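Local coordinates for protein protocatechuate decarboxylase (Klebsiella pneumoniae, PDB 5O3M) that probably decarboxylates 3,4-dihydroxybenzoic acid (protocatechuate) to catechol, as a member of the prenylated-flavin-dependent UbiD family, at residues V180-T185 with T247-N252; A174-P179 with R208-F213. One frame throughout, in Å; residues are numbered along the deposited sequence.

Overall arrangement
Both contacts lie within the Rift-related part of the UbiD fold, and their segments alternate along the chain: 174-179 runs straight into 180-185, while 208-213 and 247-252 follow later. Interaction 2 packs the end of strand 168-177 on helix 209-219; interaction 1 joins the turn after that strand to the loop ahead of helix 254-261. Their centres are about 10 Å apart and they touch. Leu-184 O is 2.9 Å from Asp-178 N, a probable hydrogen bond, and packs 3.5 Å from Phe-213 CZ. The side chain of Ala-174 lies about 12 Å from a bound pentane-1,5-diol; Cys-170, on the same strand, lines a pocket for this ligand.

Interaction 1 of 2, residues V180-T185 with T247-N252; sequences VDASLT and TPFGYN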
ATOM      1  N   VAL A 180      22.735 -45.411 -22.316  1.00 73.12           N
ATOM      2  CA  VAL A 180      24.176 -45.573 -22.431  1.00 77.13           C
ATOM      3  C   VAL A 180      24.778 -46.161 -21.162  1.00 75.50           C
ATOM      4  O   VAL A 180      25.630 -47.047 -21.230  1.00 78.38           O
ATOM      5  CB  VAL A 180      24.835 -44.219 -22.780  1.00 79.02           C
ATOM      6  CG1 VAL A 180      26.351 -44.364 -22.843  1.00 78.84           C
ATOM      7  CG2 VAL A 180      24.281 -43.676 -24.094  1.00 79.35           C
ATOM      8  N   ASP A 181      24.345 -45.678 -20.001  1.00 72.40           N
ATOM      9  CA  ASP A 181      24.844 -46.128 -18.703  1.00 74.77           C
ATOM     10  C   ASP A 181      23.703 -46.837 -17.973  1.00 72.62           C
ATOM     11  O   ASP A 181      22.877 -46.192 -17.315  1.00 72.11           O
ATOM     12  CB  ASP A 181      25.384 -44.952 -17.891  1.00 72.96           C
ATOM     13  CG  ASP A 181      25.988 -45.388 -16.571  1.00 77.67           C
ATOM     14  OD1 ASP A 181      25.973 -46.606 -16.283  1.00 81.02           O
ATOM     15  OD2 ASP A 181      26.488 -44.521 -15.825  1.00 80.13           O
ATOM     16  N   ALA A 182      23.680 -48.171 -18.075  1.00 66.74           N
ATOM     17  CA  ALA A 182      22.591 -48.977 -17.531  1.00 65.31           C
ATOM     18  C   ALA A 182      22.476 -48.883 -16.016  1.00 69.60           C
ATOM     19  O   ALA A 182      21.443 -49.279 -15.463  1.00 69.59           O
ATOM     20  CB  ALA A 182      22.777 -50.440 -17.933  1.00 61.01           C
ATOM     21  N   SER A 183      23.513 -48.390 -15.335  1.00 69.18           N
ATOM     22  CA  SER A 183      23.491 -48.317 -13.880  1.00 70.91           C
ATOM     23  C   SER A 183      22.619 -47.181 -13.367  1.00 69.93           C
ATOM     24  O   SER A 183      22.271 -47.176 -12.181  1.00 71.84           O
ATOM     25  CB  SER A 183      24.914 -48.156 -13.335  1.00 75.27           C
ATOM     26  OG  SER A 183      25.388 -46.828 -13.500  1.00 76.13           O
ATOM     27  N   LEU A 184      22.265 -46.228 -14.231  1.00 67.66           N
ATOM     28  CA  LEU A 184      21.433 -45.089 -13.858  1.00 63.02           C
ATOM     29  C   LEU A 184      19.973 -45.428 -14.138  1.00 62.80           C
ATOM     30  O   LEU A 184      19.608 -45.723 -15.283  1.00 65.01           O
ATOM     31  CB  LEU A 184      21.853 -43.838 -14.632  1.00 60.27           C
ATOM     32  CG  LEU A 184      23.329 -43.434 -14.608  1.00 66.18           C
ATOM     33  CD1 LEU A 184      23.625 -42.482 -15.762  1.00 65.38           C
ATOM     34  CD2 LEU A 184      23.705 -42.791 -13.271  1.00 65.23           C
ATOM     35  N   THR A 185      19.139 -45.374 -13.101  1.00 61.00           N
ATOM     36  CA  THR A 185      17.754 -45.814 -13.175  1.00 61.63           C
ATOM     37  C   THR A 185      16.836 -44.717 -12.652  1.00 60.85           C
ATOM     38  O   THR A 185      17.284 -43.745 -12.039  1.00 70.35           O
ATOM     39  CB  THR A 185      17.553 -47.118 -12.380  1.00 62.67           C
ATOM     40  OG1 THR A 185      17.882 -46.903 -11.003  1.00 61.37           O
ATOM     41  CG2 THR A 185      18.444 -48.228 -12.935  1.00 57.13           C
ATOM     42  N   THR A 247      22.002 -44.564  -6.826  1.00 76.09           N
ATOM     43  CA  THR A 247      23.089 -45.507  -6.630  1.00 73.34           C
ATOM     44  C   THR A 247      22.993 -46.544  -7.740  1.00 74.24           C
ATOM     45  O   THR A 247      21.930 -46.716  -8.342  1.00 75.07           O
ATOM     46  CB  THR A 247      23.014 -46.184  -5.257  1.00 70.66           C
ATOM     47  OG1 THR A 247      21.826 -46.980  -5.192  1.00 73.59           O
ATOM     48  CG2 THR A 247      22.981 -45.130  -4.146  1.00 64.26           C
ATOM     49  N   PRO A 248      24.097 -47.232  -8.044  1.00 71.90           N
ATOM     50  CA  PRO A 248      24.112 -48.145  -9.198  1.00 70.73           C
ATOM     51  C   PRO A 248      22.965 -49.146  -9.221  1.00 72.03           C
ATOM     52  O   PRO A 248      22.771 -49.907  -8.268  1.00 73.74           O
ATOM     53  CB  PRO A 248      25.465 -48.848  -9.055  1.00 72.01           C
ATOM     54  CG  PRO A 248      26.333 -47.808  -8.412  1.00 71.90           C
ATOM     55  CD  PRO A 248      25.437 -47.059  -7.455  1.00 70.83           C
ATOM     56  N   PHE A 249      22.197 -49.147 -10.316  1.00 69.26           N
ATOM     57  CA  PHE A 249      21.080 -50.077 -10.495  1.00 65.69           C
ATOM     58  C   PHE A 249      20.107 -50.013  -9.324  1.00 68.49           C
ATOM     59  O   PHE A 249      19.502 -51.023  -8.941  1.00 70.19           O
ATOM     60  CB  PHE A 249      21.587 -51.506 -10.691  1.00 62.44           C
ATOM     61  CG  PHE A 249      22.547 -51.649 -11.832  1.00 68.61           C
ATOM     62  CD1 PHE A 249      23.915 -51.530 -11.621  1.00 71.94           C
ATOM     63  CD2 PHE A 249      22.085 -51.888 -13.122  1.00 63.42           C
ATOM     64  CE1 PHE A 249      24.805 -51.660 -12.675  1.00 69.34           C
ATOM     65  CE2 PHE A 249      22.968 -52.019 -14.178  1.00 64.39           C
ATOM     66  CZ  PHE A 249      24.332 -51.904 -13.954  1.00 67.37           C
ATOM     67  N   GLY A 250      19.942 -48.814  -8.765  1.00 61.59           N
ATOM     68  CA  GLY A 250      19.305 -48.649  -7.478  1.00 53.00           C
ATOM     69  C   GLY A 250      17.790 -48.683  -7.458  1.00 52.70           C
ATOM     70  O   GLY A 250      17.204 -49.142  -6.471  1.00 52.83           O
ATOM     71  N   TYR A 251      17.137 -48.205  -8.513  1.00 48.66           N
ATOM     72  CA  TYR A 251      15.687 -48.025  -8.486  1.00 52.82           C
ATOM     73  C   TYR A 251      15.278 -47.422  -7.143  1.00 54.95           C
ATOM     74  O   TYR A 251      14.363 -47.891  -6.459  1.00 54.52           O
ATOM     75  CB  TYR A 251      14.968 -49.348  -8.765  1.00 51.24           C
ATOM     76  CG  TYR A 251      15.307 -49.918 -10.123  1.00 54.18           C
ATOM     77  CD1 TYR A 251      14.695 -49.426 -11.272  1.00 58.36           C
ATOM     78  CD2 TYR A 251      16.257 -50.927 -10.267  1.00 52.06           C
ATOM     79  CE1 TYR A 251      15.007 -49.926 -12.530  1.00 57.66           C
ATOM     80  CE2 TYR A 251      16.576 -51.439 -11.521  1.00 54.77           C
ATOM     81  CZ  TYR A 251      15.944 -50.937 -12.650  1.00 59.11           C
ATOM     82  OH  TYR A 251      16.251 -51.441 -13.900  1.00 56.94           O
ATOM     83  N   ASN A 252      15.985 -46.348  -6.774  1.00 56.73           N
ATOM     84  CA  ASN A 252      16.116 -45.981  -5.368  1.00 53.78           C
ATOM     85  C   ASN A 252      14.802 -45.548  -4.738  1.00 47.81           C
ATOM     86  O   ASN A 252      14.646 -45.676  -3.520  1.00 47.97           O
ATOM     87  CB  ASN A 252      17.157 -44.882  -5.207  1.00 55.72           C
ATOM     88  CG  ASN A 252      18.523 -45.311  -5.675  1.00 54.43           C
ATOM     89  OD1 ASN A 252      18.839 -45.211  -6.860  1.00 55.16           O
ATOM     90  ND2 ASN A 252      19.346 -45.794  -4.747  1.00 52.29           N
TER
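Ser-183 and Thr-185 meet Phe-249 and Tyr-251 where two beta turns, and the residues just after them, face each other: a type I turn, Asp-181 to Leu-184, in the hairpin connection between strands 168-177 and 185-196, and a type II turn, Thr-247 to Gly-250. Two hydrogen bonds cross between them. Phe-249 N donates to Ser-183 O at 2.7 Å; the bond is nearly straight (163°) and uses a lone pair in the carbonyl plane. Tyr-251 N donates to Thr-185 OG1 at 2.9 Å, that hydroxyl being held between its own backbone N and carbonyl carbon (chi1 61°).

CH-pi contacts accompany both bonds. Ser-183 CA sits almost centrally over one face of the Phe-249 ring, 3.6 Å from the centroid and 7° off the normal. Thr-185 CG2 lies over a face of the Tyr-251 ring, displaced toward the rim, while Tyr-251 OH is hydrogen-bonded to Glu-275.

Internal polar bonds brace each segment. Asn-252, just past the second turn, reaches back to its first residue: ND2 donates to Thr-247 OG1 and OD1 accepts from Thr-247 N. Ser-183 N closes an Asx turn on Asp-181 OD1, and Ser-183 OG adds a second bond at 2.9 Å from the same carboxylate face.

Interaction 2 of 2, residues A174-P179 with R208-F213; sequences ALASDP and RHIEVF
Phe-213 lays one face of its ring over the peptide between Ser-177 and Asp-178. Asp-178 N stands above the ring centre, 3.4 Å from its plane, and Ser-177 C is 3.3 Å from Phe-213 CD2. His-209 O, from the preceding helical turn, lies over the opposite face, offset toward the rim. Ala-176 O, 3.6 Å from Phe-213 CE2, approaches the edge near the ring plane. With CG beside its backbone N (chi1 -63°), the phenyl group extends from the helix to the end of the strand.

Asp-178 adds its side chain to the covered face. Its CB makes a CH-pi contact 4.0 Å from the ring centroid, and the carboxylate is turned 78° from the ring plane. OD1 passes near Phe-213 CD1 but is paired in a salt bridge with Lys-216, one turn further along the helix; OD2 accepts from Val-180 N and Asp-181 N. Pro-179 continues the contact, its CD 4.1 Å from Phe-213 CB.

Further back along the strand the contact becomes aliphatic. Ile-210 carries CG1 anti to its backbone N and continues fully extended, which brings CG1 to 3.8 Å from Ala-176 CB and CD1 to 3.8 Å from Ala-174 CB. These two alanines point toward the helix, whereas the intervening Leu-175 points away.

This is a helix packed on one face of an antiparallel sheet: strand 168-177 pairs with strands 185-196 and 224-230. The axes of strand segment 174-177 and helix segment 209-213 approach to 8.2 Å, their N-to-C directions 50° apart. The contact rests on the ring against backbone, apolar packing and one CH-pi contact, while the ion pair to Lys-216 adds a polar tie between the residue just past the strand and the same helix.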
ATOM      1  N   ALA A 174       6.521 -45.830 -13.826  1.00 45.95           N
ATOM      2  CA  ALA A 174       7.487 -46.131 -14.871  1.00 47.57           C
ATOM      3  C   ALA A 174       8.826 -46.508 -14.251  1.00 53.61           C
ATOM      4  O   ALA A 174       9.312 -45.823 -13.344  1.00 54.54           O
ATOM      5  CB  ALA A 174       7.657 -44.933 -15.808  1.00 36.45           C
ATOM      6  N   LEU A 175       9.399 -47.611 -14.729  1.00 49.02           N
ATOM      7  CA  LEU A 175      10.798 -47.948 -14.510  1.00 52.13           C
ATOM      8  C   LEU A 175      11.552 -47.770 -15.820  1.00 58.32           C
ATOM      9  O   LEU A 175      11.039 -48.110 -16.890  1.00 57.68           O
ATOM     10  CB  LEU A 175      10.961 -49.382 -14.002  1.00 46.96           C
ATOM     11  CG  LEU A 175      10.887 -49.521 -12.484  1.00 51.10           C
ATOM     12  CD1 LEU A 175       9.598 -48.933 -11.942  1.00 46.20           C
ATOM     13  CD2 LEU A 175      11.024 -50.974 -12.092  1.00 51.42           C
ATOM     14  N   ALA A 176      12.762 -47.226 -15.736  1.00 60.23           N
ATOM     15  CA  ALA A 176      13.557 -46.949 -16.926  1.00 58.65           C
ATOM     16  C   ALA A 176      15.008 -46.731 -16.516  1.00 57.47           C
ATOM     17  O   ALA A 176      15.307 -46.428 -15.357  1.00 60.85           O
ATOM     18  CB  ALA A 176      13.024 -45.732 -17.689  1.00 50.16           C
ATOM     19  N   SER A 177      15.901 -46.883 -17.496  1.00 52.52           N
ATOM     20  CA  SER A 177      17.342 -46.777 -17.316  1.00 56.74           C
ATOM     21  C   SER A 177      17.938 -45.927 -18.432  1.00 61.36           C
ATOM     22  O   SER A 177      17.374 -45.809 -19.522  1.00 61.24           O
ATOM     23  CB  SER A 177      18.029 -48.161 -17.326  1.00 57.19           C
ATOM     24  OG  SER A 177      17.357 -49.102 -16.508  1.00 61.15           O
ATOM     25  N   ASP A 178      19.108 -45.366 -18.152  1.00 63.02           N
ATOM     26  CA  ASP A 178      19.838 -44.599 -19.151  1.00 65.03           C
ATOM     27  C   ASP A 178      20.255 -45.512 -20.307  1.00 73.56           C
ATOM     28  O   ASP A 178      20.766 -46.616 -20.070  1.00 72.46           O
ATOM     29  CB  ASP A 178      21.065 -43.956 -18.496  1.00 69.68           C
ATOM     30  CG  ASP A 178      21.806 -43.015 -19.421  1.00 72.18           C
ATOM     31  OD1 ASP A 178      21.334 -41.877 -19.616  1.00 71.59           O
ATOM     32  OD2 ASP A 178      22.869 -43.413 -19.938  1.00 74.08           O
ATOM     33  N   PRO A 179      20.067 -45.091 -21.568  1.00 72.17           N
ATOM     34  CA  PRO A 179      20.388 -45.997 -22.693  1.00 63.44           C
ATOM     35  C   PRO A 179      21.871 -46.266 -22.856  1.00 68.17           C
ATOM     36  O   PRO A 179      22.235 -47.262 -23.487  1.00 75.63           O
ATOM     37  CB  PRO A 179      19.824 -45.258 -23.916  1.00 61.96           C
ATOM     38  CG  PRO A 179      19.927 -43.790 -23.525  1.00 64.19           C
ATOM     39  CD  PRO A 179      19.648 -43.752 -22.031  1.00 62.88           C
ATOM     40  N   ARG A 208      13.496 -34.321 -15.555  1.00 68.73           N
ATOM     41  CA  ARG A 208      13.399 -35.549 -14.780  1.00 62.14           C
ATOM     42  C   ARG A 208      14.260 -36.642 -15.411  1.00 63.80           C
ATOM     43  O   ARG A 208      14.436 -36.703 -16.632  1.00 65.91           O
ATOM     44  CB  ARG A 208      11.937 -35.993 -14.690  1.00 58.62           C
ATOM     45  CG  ARG A 208      11.706 -37.219 -13.849  1.00 63.39           C
ATOM     46  CD  ARG A 208      11.754 -36.905 -12.366  1.00 64.05           C
ATOM     47  NE  ARG A 208      12.270 -38.048 -11.619  1.00 65.44           N
ATOM     48  CZ  ARG A 208      11.922 -38.358 -10.373  1.00 68.33           C
ATOM     49  NH1 ARG A 208      11.039 -37.610  -9.719  1.00 63.48           N
ATOM     50  NH2 ARG A 208      12.452 -39.429  -9.783  1.00 65.97           N
ATOM     51  N   HIS A 209      14.805 -37.516 -14.565  1.00 65.87           N
ATOM     52  CA  HIS A 209      15.830 -38.447 -15.036  1.00 70.03           C
ATOM     53  C   HIS A 209      15.325 -39.327 -16.179  1.00 66.55           C
ATOM     54  O   HIS A 209      16.042 -39.547 -17.162  1.00 65.76           O
ATOM     55  CB  HIS A 209      16.340 -39.299 -13.871  1.00 73.17           C
ATOM     56  CG  HIS A 209      17.292 -38.572 -12.970  1.00 74.78           C
ATOM     57  ND1 HIS A 209      18.656 -38.568 -13.179  1.00 77.63           N
ATOM     58  CD2 HIS A 209      17.078 -37.811 -11.871  1.00 74.63           C
ATOM     59  CE1 HIS A 209      19.240 -37.842 -12.243  1.00 76.89           C
ATOM     60  NE2 HIS A 209      18.305 -37.374 -11.435  1.00 77.52           N
ATOM     61  N   ILE A 210      14.099 -39.841 -16.075  1.00 61.40           N
ATOM     62  CA  ILE A 210      13.597 -40.704 -17.139  1.00 63.50           C
ATOM     63  C   ILE A 210      13.474 -39.929 -18.448  1.00 56.07           C
ATOM     64  O   ILE A 210      13.725 -40.477 -19.530  1.00 51.14           O
ATOM     65  CB  ILE A 210      12.262 -41.351 -16.717  1.00 57.47           C
ATOM     66  CG1 ILE A 210      11.689 -42.216 -17.844  1.00 57.25           C
ATOM     67  CG2 ILE A 210      11.273 -40.287 -16.295  1.00 53.78           C
ATOM     68  CD1 ILE A 210      10.366 -42.860 -17.485  1.00 55.33           C
ATOM     69  N   GLU A 211      13.137 -38.659 -18.379  1.00 53.46           N
ATOM     70  CA  GLU A 211      12.988 -37.869 -19.577  1.00 58.28           C
ATOM     71  C   GLU A 211      14.320 -37.594 -20.207  1.00 64.72           C
ATOM     72  O   GLU A 211      14.429 -37.465 -21.394  1.00 64.63           O
ATOM     73  CB  GLU A 211      12.293 -36.566 -19.280  1.00 61.49           C
ATOM     74  CG  GLU A 211      12.572 -35.485 -20.287  1.00 62.23           C
ATOM     75  CD  GLU A 211      11.745 -35.637 -21.512  1.00 67.31           C
ATOM     76  OE1 GLU A 211      11.129 -36.680 -21.670  1.00 69.90           O
ATOM     77  OE2 GLU A 211      11.692 -34.727 -22.315  1.00 68.64           O
ATOM     78  N   VAL A 212      15.341 -37.517 -19.382  1.00 62.81           N
ATOM     79  CA  VAL A 212      16.673 -37.286 -19.849  1.00 63.48           C
ATOM     80  C   VAL A 212      17.186 -38.552 -20.501  1.00 64.55           C
ATOM     81  O   VAL A 212      17.936 -38.499 -21.447  1.00 72.03           O
ATOM     82  CB  VAL A 212      17.582 -36.885 -18.696  1.00 63.28           C
ATOM     83  CG1 VAL A 212      18.997 -37.260 -18.992  1.00 58.16           C
ATOM     84  CG2 VAL A 212      17.468 -35.411 -18.434  1.00 63.38           C
ATOM     85  N   PHE A 213      16.782 -39.697 -19.996  1.00 59.72           N
ATOM     86  CA  PHE A 213      17.162 -40.935 -20.607  1.00 62.85           C
ATOM     87  C   PHE A 213      16.501 -40.946 -21.981  1.00 60.61           C
ATOM     88  O   PHE A 213      17.120 -41.236 -22.967  1.00 56.95           O
ATOM     89  CB  PHE A 213      16.617 -42.126 -19.850  1.00 59.38           C
ATOM     90  CG  PHE A 213      17.118 -42.279 -18.460  1.00 61.83           C
ATOM     91  CD1 PHE A 213      18.217 -41.627 -18.020  1.00 65.64           C
ATOM     92  CD2 PHE A 213      16.481 -43.120 -17.605  1.00 54.75           C
ATOM     93  CE1 PHE A 213      18.667 -41.809 -16.750  1.00 61.54           C
ATOM     94  CE2 PHE A 213      16.925 -43.309 -16.342  1.00 55.16           C
ATOM     95  CZ  PHE A 213      18.017 -42.648 -15.909  1.00 59.43           C
TER